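Long-range contacts in digeranylgeranylglycerophospholipid reductase (Sulfolobus acidocaldarius, PDB 4OPC), which uses FAD to hydrogenate the double bonds of the geranylgeranyl chains in archaeal membrane lipid precursors, turning unsaturated archaeols into saturated ones: residues E69-I74 with E96-L101; Y187-L192 with L263-A268; V229-Q234 with H243-K248. One frame throughout, in Å; residues are numbered along the deposited sequence.

Interaction 1. Residues E69-I74 with E96-L101; sequences ELENKI and ELNAPL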
# COMPACT_ATOMS: atom_id res chain seq x y z
N GLU A 69 -10.55 -11.55 -15.23
CA GLU A 69 -10.03 -10.66 -14.18
C GLU A 69 -9.90 -11.34 -12.82
O GLU A 69 -9.05 -10.96 -12.02
CB GLU A 69 -10.94 -9.45 -13.99
CG GLU A 69 -11.07 -8.56 -15.19
CD GLU A 69 -12.27 -7.65 -15.11
OE1 GLU A 69 -12.91 -7.59 -14.03
OE2 GLU A 69 -12.57 -7.01 -16.13
N LEU A 70 -10.78 -12.29 -12.54
CA LEU A 70 -10.74 -13.01 -11.28
C LEU A 70 -10.13 -14.38 -11.51
O LEU A 70 -10.78 -15.29 -12.04
CB LEU A 70 -12.14 -13.14 -10.68
CG LEU A 70 -12.24 -13.87 -9.34
CD1 LEU A 70 -11.12 -13.44 -8.40
CD2 LEU A 70 -13.59 -13.62 -8.71
N GLU A 71 -8.86 -14.52 -11.13
CA GLU A 71 -8.13 -15.74 -11.41
C GLU A 71 -8.44 -16.82 -10.39
O GLU A 71 -8.53 -17.99 -10.74
CB GLU A 71 -6.63 -15.46 -11.47
CG GLU A 71 -6.23 -14.47 -12.56
CD GLU A 71 -4.76 -14.53 -12.88
OE1 GLU A 71 -4.06 -13.51 -12.68
OE2 GLU A 71 -4.29 -15.59 -13.33
N ASN A 72 -8.62 -16.43 -9.13
CA ASN A 72 -8.83 -17.42 -8.08
C ASN A 72 -9.50 -16.80 -6.86
O ASN A 72 -9.12 -15.71 -6.42
CB ASN A 72 -7.48 -18.06 -7.70
CG ASN A 72 -7.63 -19.24 -6.76
OD1 ASN A 72 -8.52 -20.08 -6.92
ND2 ASN A 72 -6.74 -19.32 -5.78
N LYS A 73 -10.50 -17.48 -6.32
CA LYS A 73 -11.18 -17.01 -5.12
C LYS A 73 -10.38 -17.40 -3.87
O LYS A 73 -9.96 -18.54 -3.73
CB LYS A 73 -12.60 -17.58 -5.04
CG LYS A 73 -13.37 -17.18 -3.80
CD LYS A 73 -13.55 -15.67 -3.72
CE LYS A 73 -14.09 -15.24 -2.36
NZ LYS A 73 -14.11 -13.76 -2.22
N ILE A 74 -10.19 -16.44 -2.97
CA ILE A 74 -9.41 -16.65 -1.75
C ILE A 74 -10.31 -16.70 -0.52
O ILE A 74 -11.17 -15.85 -0.34
CB ILE A 74 -8.38 -15.52 -1.57
CG1 ILE A 74 -7.43 -15.48 -2.76
CG2 ILE A 74 -7.59 -15.70 -0.28
CD1 ILE A 74 -6.74 -16.81 -3.04
N GLU A 96 -7.71 -13.26 -6.01
CA GLU A 96 -6.45 -13.22 -6.72
C GLU A 96 -6.78 -12.72 -8.12
O GLU A 96 -7.44 -13.42 -8.90
CB GLU A 96 -5.78 -14.60 -6.76
CG GLU A 96 -4.58 -14.71 -5.84
CD GLU A 96 -3.47 -13.77 -6.23
OE1 GLU A 96 -2.75 -13.31 -5.33
OE2 GLU A 96 -3.32 -13.49 -7.44
N LEU A 97 -6.34 -11.50 -8.42
CA LEU A 97 -6.76 -10.80 -9.63
C LEU A 97 -5.76 -10.90 -10.76
O LEU A 97 -4.56 -11.06 -10.53
CB LEU A 97 -6.94 -9.31 -9.33
CG LEU A 97 -7.92 -8.93 -8.22
CD1 LEU A 97 -7.90 -7.44 -7.97
CD2 LEU A 97 -9.30 -9.37 -8.62
N ASN A 98 -6.26 -10.76 -11.98
CA ASN A 98 -5.43 -10.32 -13.10
C ASN A 98 -5.43 -8.80 -13.01
O ASN A 98 -6.38 -8.15 -13.46
CB ASN A 98 -6.03 -10.80 -14.43
CG ASN A 98 -5.18 -10.43 -15.63
OD1 ASN A 98 -4.45 -9.44 -15.62
ND2 ASN A 98 -5.30 -11.21 -16.70
N ALA A 99 -4.39 -8.24 -12.40
CA ALA A 99 -4.37 -6.82 -12.08
C ALA A 99 -4.46 -5.89 -13.29
O ALA A 99 -5.30 -4.99 -13.28
CB ALA A 99 -3.15 -6.48 -11.21
N PRO A 100 -3.62 -6.10 -14.33
CA PRO A 100 -3.77 -5.23 -15.50
C PRO A 100 -5.16 -5.32 -16.12
O PRO A 100 -5.72 -4.29 -16.50
CB PRO A 100 -2.73 -5.78 -16.49
CG PRO A 100 -1.75 -6.54 -15.66
CD PRO A 100 -2.45 -7.00 -14.43
N LEU A 101 -5.73 -6.52 -16.22
CA LEU A 101 -7.05 -6.65 -16.85
C LEU A 101 -8.13 -5.91 -16.05
O LEU A 101 -8.94 -5.18 -16.62
CB LEU A 101 -7.42 -8.12 -17.01
CG LEU A 101 -8.48 -8.44 -18.06
CD1 LEU A 101 -7.93 -8.19 -19.45
CD2 LEU A 101 -8.92 -9.87 -17.90

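Interaction 2. Residues Y187-L192 with L263-A268; sequences YREVLL and LVKGGA. With FDA (dihydroflavine-adenine dinucleotide), chain B.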
# COMPACT_ATOMS: atom_id res chain seq x y z
N TYR A 187 9.82 -8.86 -5.04
CA TYR A 187 10.00 -9.47 -6.35
C TYR A 187 9.13 -10.70 -6.43
O TYR A 187 9.00 -11.42 -5.43
CB TYR A 187 11.47 -9.90 -6.50
CG TYR A 187 11.73 -10.69 -7.76
CD1 TYR A 187 11.91 -10.05 -8.98
CD2 TYR A 187 11.77 -12.08 -7.74
CE1 TYR A 187 12.12 -10.77 -10.13
CE2 TYR A 187 11.98 -12.80 -8.89
CZ TYR A 187 12.16 -12.15 -10.08
OH TYR A 187 12.38 -12.83 -11.26
N ARG A 188 8.53 -10.95 -7.59
CA ARG A 188 7.70 -12.13 -7.74
C ARG A 188 7.75 -12.69 -9.15
O ARG A 188 8.04 -11.98 -10.13
CB ARG A 188 6.24 -11.84 -7.36
CG ARG A 188 5.49 -10.87 -8.30
CD ARG A 188 4.84 -11.60 -9.50
NE ARG A 188 4.03 -10.74 -10.35
CZ ARG A 188 4.52 -9.95 -11.29
NH1 ARG A 188 5.83 -9.87 -11.49
NH2 ARG A 188 3.70 -9.21 -12.05
N GLU A 189 7.41 -13.98 -9.26
CA GLU A 189 7.16 -14.62 -10.54
C GLU A 189 5.81 -15.32 -10.52
O GLU A 189 5.31 -15.67 -9.45
CB GLU A 189 8.27 -15.62 -10.88
CG GLU A 189 9.65 -15.00 -10.82
CD GLU A 189 10.77 -15.93 -11.20
OE1 GLU A 189 10.59 -17.17 -11.14
OE2 GLU A 189 11.85 -15.40 -11.54
N VAL A 190 5.19 -15.47 -11.68
CA VAL A 190 4.03 -16.34 -11.79
C VAL A 190 4.44 -17.57 -12.59
O VAL A 190 4.94 -17.44 -13.71
CB VAL A 190 2.82 -15.63 -12.42
CG1 VAL A 190 1.71 -16.64 -12.71
CG2 VAL A 190 2.32 -14.53 -11.51
N LEU A 191 4.24 -18.75 -12.00
CA LEU A 191 4.66 -20.00 -12.60
C LEU A 191 3.56 -21.04 -12.58
O LEU A 191 2.70 -21.03 -11.70
CB LEU A 191 5.87 -20.55 -11.84
CG LEU A 191 7.14 -19.70 -11.87
CD1 LEU A 191 7.73 -19.60 -10.48
CD2 LEU A 191 8.15 -20.28 -12.84
N LEU A 192 3.59 -21.96 -13.55
CA LEU A 192 2.75 -23.15 -13.50
C LEU A 192 3.36 -24.16 -12.55
O LEU A 192 4.57 -24.16 -12.32
CB LEU A 192 2.62 -23.76 -14.90
CG LEU A 192 2.08 -22.82 -15.97
CD1 LEU A 192 1.88 -23.53 -17.31
CD2 LEU A 192 0.78 -22.18 -15.51
N LEU A 263 5.16 -17.20 -16.47
CA LEU A 263 4.22 -16.29 -17.16
C LEU A 263 4.59 -14.82 -17.00
O LEU A 263 4.30 -14.01 -17.87
CB LEU A 263 2.78 -16.52 -16.69
CG LEU A 263 2.00 -17.77 -17.14
CD1 LEU A 263 2.35 -18.97 -16.30
CD2 LEU A 263 0.51 -17.50 -17.09
N VAL A 264 5.21 -14.47 -15.88
CA VAL A 264 5.61 -13.09 -15.62
C VAL A 264 6.68 -13.06 -14.52
O VAL A 264 6.74 -13.96 -13.69
CB VAL A 264 4.40 -12.22 -15.21
CG1 VAL A 264 4.06 -12.41 -13.74
CG2 VAL A 264 4.64 -10.74 -15.51
N LYS A 265 7.52 -12.04 -14.53
CA LYS A 265 8.54 -11.87 -13.50
C LYS A 265 8.91 -10.40 -13.34
O LYS A 265 8.92 -9.63 -14.32
CB LYS A 265 9.78 -12.69 -13.85
CG LYS A 265 10.42 -12.26 -15.15
CD LYS A 265 11.48 -13.24 -15.63
CE LYS A 265 12.63 -13.35 -14.65
NZ LYS A 265 13.77 -14.12 -15.27
N GLY A 266 9.20 -9.99 -12.11
CA GLY A 266 9.58 -8.62 -11.87
C GLY A 266 9.44 -8.19 -10.44
O GLY A 266 8.76 -8.84 -9.65
N GLY A 267 10.07 -7.06 -10.12
CA GLY A 267 10.05 -6.52 -8.78
C GLY A 267 9.85 -5.01 -8.79
O GLY A 267 9.92 -4.36 -9.82
N ALA A 268 9.63 -4.47 -7.59
CA ALA A 268 9.43 -3.05 -7.39
C ALA A 268 9.51 -2.74 -5.90
O ALA A 268 9.52 -3.64 -5.06
CB ALA A 268 8.06 -2.61 -7.96
PA FDA B . 1.17 2.00 -9.25
O1A FDA B . 2.65 1.98 -9.18
O2A FDA B . 0.46 0.67 -9.47
O5B FDA B . 0.73 2.98 -10.42
C5B FDA B . 1.41 4.23 -10.63
C4B FDA B . 1.19 4.62 -12.07
O4B FDA B . 1.69 5.96 -12.28
C3B FDA B . 1.88 3.72 -13.10
O3B FDA B . 0.93 3.14 -13.99
C2B FDA B . 2.90 4.66 -13.78
O2B FDA B . 3.08 4.37 -15.15
C1B FDA B . 2.25 6.02 -13.57
N9A FDA B . 3.13 7.18 -13.57
C8A FDA B . 4.18 7.42 -12.72
N7A FDA B . 4.75 8.59 -12.89
C5A FDA B . 4.02 9.17 -13.91
C6A FDA B . 4.08 10.43 -14.53
N6A FDA B . 4.92 11.40 -14.16
N1A FDA B . 3.17 10.71 -15.49
C2A FDA B . 2.30 9.75 -15.84
N3A FDA B . 2.12 8.55 -15.30
C4A FDA B . 3.00 8.32 -14.32
N1 FDA B . -0.71 -5.02 -2.62
C2 FDA B . -1.85 -5.77 -2.44
O2 FDA B . -2.92 -5.25 -2.14
N3 FDA B . -1.74 -7.12 -2.65
C4 FDA B . -0.59 -7.84 -2.90
O4 FDA B . -0.66 -9.03 -3.19
C4X FDA B . 0.56 -7.02 -3.01
N5 FDA B . 1.76 -7.61 -3.30
C5X FDA B . 2.82 -6.84 -3.74
C6 FDA B . 3.94 -7.44 -4.30
C7 FDA B . 4.98 -6.69 -4.84
C7M FDA B . 6.10 -7.40 -5.54
C8 FDA B . 4.92 -5.29 -4.77
C8M FDA B . 6.00 -4.45 -5.41
C9 FDA B . 3.80 -4.68 -4.19
C9A FDA B . 2.74 -5.44 -3.70
N10 FDA B . 1.58 -4.85 -3.15
C10 FDA B . 0.47 -5.64 -2.93
C1' FDA B . 1.40 -3.38 -3.10
C2' FDA B . 0.56 -2.90 -4.29
O2' FDA B . 1.01 -3.51 -5.51
C3' FDA B . 0.67 -1.38 -4.45
O3' FDA B . 0.47 -0.79 -3.17
C4' FDA B . -0.35 -0.73 -5.39
O4' FDA B . -0.42 -1.42 -6.64
C5' FDA B . -0.04 0.73 -5.62
O5' FDA B . -0.96 1.28 -6.59
P FDA B . -0.73 2.75 -7.14
O1P FDA B . -1.83 3.02 -8.08
O2P FDA B . -0.52 3.74 -6.00
O3P FDA B . 0.67 2.70 -7.89
O HOH W 1 6.46 -8.11 -13.66

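Interaction 3. Residues V229-Q234 with H243-K248; sequences VGLGIQ and HEYYKK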
# COMPACT_ATOMS: atom_id res chain seq x y z
N VAL A 229 4.51 -16.39 -6.73
CA VAL A 229 5.44 -16.67 -5.63
C VAL A 229 6.48 -15.57 -5.57
O VAL A 229 7.01 -15.14 -6.60
CB VAL A 229 6.08 -18.09 -5.77
CG1 VAL A 229 6.63 -18.32 -7.17
CG2 VAL A 229 7.16 -18.29 -4.72
N GLY A 230 6.78 -15.08 -4.38
CA GLY A 230 7.72 -13.98 -4.27
C GLY A 230 8.18 -13.72 -2.85
O GLY A 230 7.89 -14.49 -1.93
N LEU A 231 8.91 -12.63 -2.69
CA LEU A 231 9.36 -12.21 -1.38
C LEU A 231 9.56 -10.71 -1.32
O LEU A 231 9.71 -10.05 -2.34
CB LEU A 231 10.67 -12.92 -0.96
CG LEU A 231 11.96 -12.34 -1.53
CD1 LEU A 231 13.16 -12.79 -0.69
CD2 LEU A 231 12.16 -12.74 -2.99
N GLY A 232 9.56 -10.19 -0.10
CA GLY A 232 9.90 -8.81 0.16
C GLY A 232 10.98 -8.78 1.22
O GLY A 232 10.98 -9.62 2.14
N ILE A 233 11.92 -7.85 1.09
CA ILE A 233 12.94 -7.65 2.12
C ILE A 233 13.04 -6.17 2.43
O ILE A 233 12.78 -5.33 1.56
CB ILE A 233 14.32 -8.21 1.70
CG1 ILE A 233 14.88 -7.45 0.52
CG2 ILE A 233 14.23 -9.70 1.36
CD1 ILE A 233 16.25 -7.93 0.09
N GLN A 234 13.40 -5.84 3.67
CA GLN A 234 13.48 -4.45 4.09
C GLN A 234 14.62 -3.71 3.40
O GLN A 234 15.74 -4.21 3.30
CB GLN A 234 13.64 -4.37 5.61
CG GLN A 234 13.70 -2.95 6.13
CD GLN A 234 13.71 -2.89 7.63
OE1 GLN A 234 14.14 -3.83 8.30
NE2 GLN A 234 13.26 -1.77 8.18
N HIS A 243 17.02 -10.58 -6.15
CA HIS A 243 17.01 -11.62 -7.17
C HIS A 243 17.82 -12.82 -6.70
O HIS A 243 17.51 -13.95 -7.04
CB HIS A 243 17.60 -11.10 -8.49
CG HIS A 243 16.76 -10.05 -9.15
ND1 HIS A 243 17.29 -9.07 -9.97
CD2 HIS A 243 15.42 -9.82 -9.12
CE1 HIS A 243 16.32 -8.29 -10.41
NE2 HIS A 243 15.18 -8.72 -9.91
N GLU A 244 18.86 -12.57 -5.92
CA GLU A 244 19.70 -13.65 -5.43
C GLU A 244 19.03 -14.39 -4.28
O GLU A 244 19.12 -15.61 -4.20
CB GLU A 244 21.10 -13.15 -5.07
CG GLU A 244 21.96 -12.76 -6.28
CD GLU A 244 22.21 -13.93 -7.24
OE1 GLU A 244 22.46 -15.06 -6.76
OE2 GLU A 244 22.16 -13.71 -8.47
N TYR A 245 18.33 -13.67 -3.41
CA TYR A 245 17.53 -14.34 -2.38
C TYR A 245 16.49 -15.24 -3.03
O TYR A 245 16.29 -16.38 -2.61
CB TYR A 245 16.77 -13.32 -1.51
CG TYR A 245 17.57 -12.71 -0.38
CD1 TYR A 245 17.59 -13.30 0.88
CD2 TYR A 245 18.27 -11.53 -0.56
CE1 TYR A 245 18.31 -12.74 1.93
CE2 TYR A 245 18.98 -10.95 0.47
CZ TYR A 245 19.00 -11.56 1.71
OH TYR A 245 19.71 -10.99 2.74
N TYR A 246 15.82 -14.71 -4.05
CA TYR A 246 14.78 -15.47 -4.74
C TYR A 246 15.34 -16.77 -5.34
O TYR A 246 14.78 -17.84 -5.11
CB TYR A 246 14.11 -14.63 -5.83
CG TYR A 246 12.97 -15.35 -6.53
CD1 TYR A 246 11.67 -15.29 -6.04
CD2 TYR A 246 13.20 -16.10 -7.68
CE1 TYR A 246 10.62 -15.95 -6.68
CE2 TYR A 246 12.17 -16.77 -8.33
CZ TYR A 246 10.89 -16.69 -7.83
OH TYR A 246 9.88 -17.37 -8.48
N LYS A 247 16.43 -16.67 -6.08
CA LYS A 247 17.03 -17.85 -6.68
C LYS A 247 17.47 -18.87 -5.63
O LYS A 247 17.32 -20.08 -5.82
CB LYS A 247 18.23 -17.44 -7.54
CG LYS A 247 17.85 -16.75 -8.84
CD LYS A 247 19.06 -16.08 -9.47
CE LYS A 247 20.25 -17.03 -9.55
NZ LYS A 247 21.47 -16.34 -10.06
N LYS A 248 18.01 -18.39 -4.53
CA LYS A 248 18.58 -19.27 -3.52
C LYS A 248 17.51 -20.06 -2.76
O LYS A 248 17.68 -21.25 -2.49
CB LYS A 248 19.44 -18.48 -2.53
CG LYS A 248 20.19 -19.35 -1.52
CD LYS A 248 21.10 -18.50 -0.64
CE LYS A 248 21.93 -19.36 0.29
NZ LYS A 248 22.83 -20.28 -0.45

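Interaction 1. Residues E69-I74 with E96-L101
Glu96 O is gripped by two successive amides of the facing strand, Glu71 N at 2.9 Å and Asn72 N at 3.2 Å, which makes this a classic beta bulge in an antiparallel hairpin. Asn72 N arrives in the carbonyl plane on a lone pair, whereas Glu71 N lies nearly along the C=O axis. Past the bulge the strands pair regularly: Glu96 N reaches Asn72 O at 2.9 Å with a nearly straight N-H. Where the 87-97 strand gives way to helix 99-112, Asn98 N donates to Glu69 O (2.8 Å). Asn98 is also the N-cap, its OD1 accepting from Leu101 N. Packing is lighter. With CG anti to the backbone N (chi1 -159°), Leu101 brings CD2 to 3.7 Å from Glu69 CG, the two side chains crossing at about a right angle, and Glu69 OE1 turns to Arg105 and to the amide of Lys66. Ile74 CD1 lies 4.1 Å from Glu96 CG. Glu71 points toward the opposite strand, and its OE1 lies 5.3 Å from Glu96 OE2. Both carboxylates form salt bridges with Lys222, whose ammonium would probably offset much of the repulsion between them.

Interaction 2. Residues Y187-L192 with L263-A268
Val190 O receives Leu263 N at 2.8 Å in an almost straight bond, one of four backbone hydrogen bonds that pair these antiparallel strands at the border of an eight-stranded mixed sheet. Further along, Arg188 and Gly266 exchange two more, Arg188 N to Gly266 O and Gly266 N to Arg188 O, both 3.0 Å. On the face carrying Arg188 and Val190, the guanidinium lies flat beneath a methyl group: Val264 CG1 sits 3.5 Å above the plane, over its centre. A bend at chi2 (87°) folds the arginine back over the neighbouring strand, and the same Val264 methyl also packs against Val190 CG2. In the guanidinium plane a water accepts from Arg188 NH1, while its link to Lys265 O is weak. On the other face, with Glu189 and Lys265, the Tyr187 ring packs obliquely against the glycine backbone, CD1 lying 3.4 Å from Gly266 C. Lys265 runs beside Tyr187 and Glu189, pointing the same way, although its ammonium stays beyond salt-bridge distance of the carboxylate. At the far end, Ala268 CB approaches the flavin methyl C8M at 3.8 Å. Tyr187 OH donates to Glu189 OE2 at 2.6 Å, meeting the anti lone pair, with the carboxylate oxygen in the plane of the tyrosine ring.

Interaction 3. Residues V229-Q234 with H243-K248
Leu231 points at the helix and divides its two methyl groups between consecutive tyrosines, a compact example of a helix packed on a sheet through apolar branches. CD1 touches Tyr245 CB at 3.7 Å, the two side chains crossing at about a right angle; CD2 reaches Tyr246 CB at 3.9 Å and comes to that ring at its edge. The leucine owes this reach to a first torsion of 81°, which sets CG between its backbone N and carbonyl carbon. The tyrosines then part company through their first torsions. Tyr246 has CG anti to its backbone N (chi1 -177°), and its ring extends along the strand toward Val229, passing Gly230 edge-on: Gly230 CA lies 4.3 Å from CE1. The phenol oxygen ends 3.6 Å from Val229 CG1. Tyr245, with CG beside its backbone N (chi1 -83°), swings the other way, toward Ile233, whose CD1 lies 4.1 Å from Tyr245 CE2. The interface between the two segments is thus carried by van der Waals contact, and the buried hydroxyl of Tyr246 finds its polar partner in Glu189 of the adjoining strand. The axes of the two short segments come no closer than 9.0 Å. Helix 242-253 lies over strand 226-234, with Tyr246 also meeting Tyr187 edge-to-face and touching Leu191 on strand 183-193, while the ring of Trp217 on strand 216-221 adjoins it from the other neighbouring strand.

In the fold
All three contacts reach one eight-stranded sheet, a worked case of a single sheet serving two ligands. Interaction 3 is nested in the loop closed by interaction 2; their centres lie 11 Å apart, and they join directly where Val229 N meets Glu189 O at 2.9 Å, a backbone hydrogen bond between neighbouring strands. Interaction 1 stands apart, its centre 15 Å from that of interaction 2, with nearest atoms about 6 Å apart. They face the ligands differently: the Glu96 side chain comes within about 5 Å of the flavin cofactor and lies beside Asp50, Ala268 belongs to the cofactor's pocket, and Gly232 of interaction 3 touches the bound phospholipid.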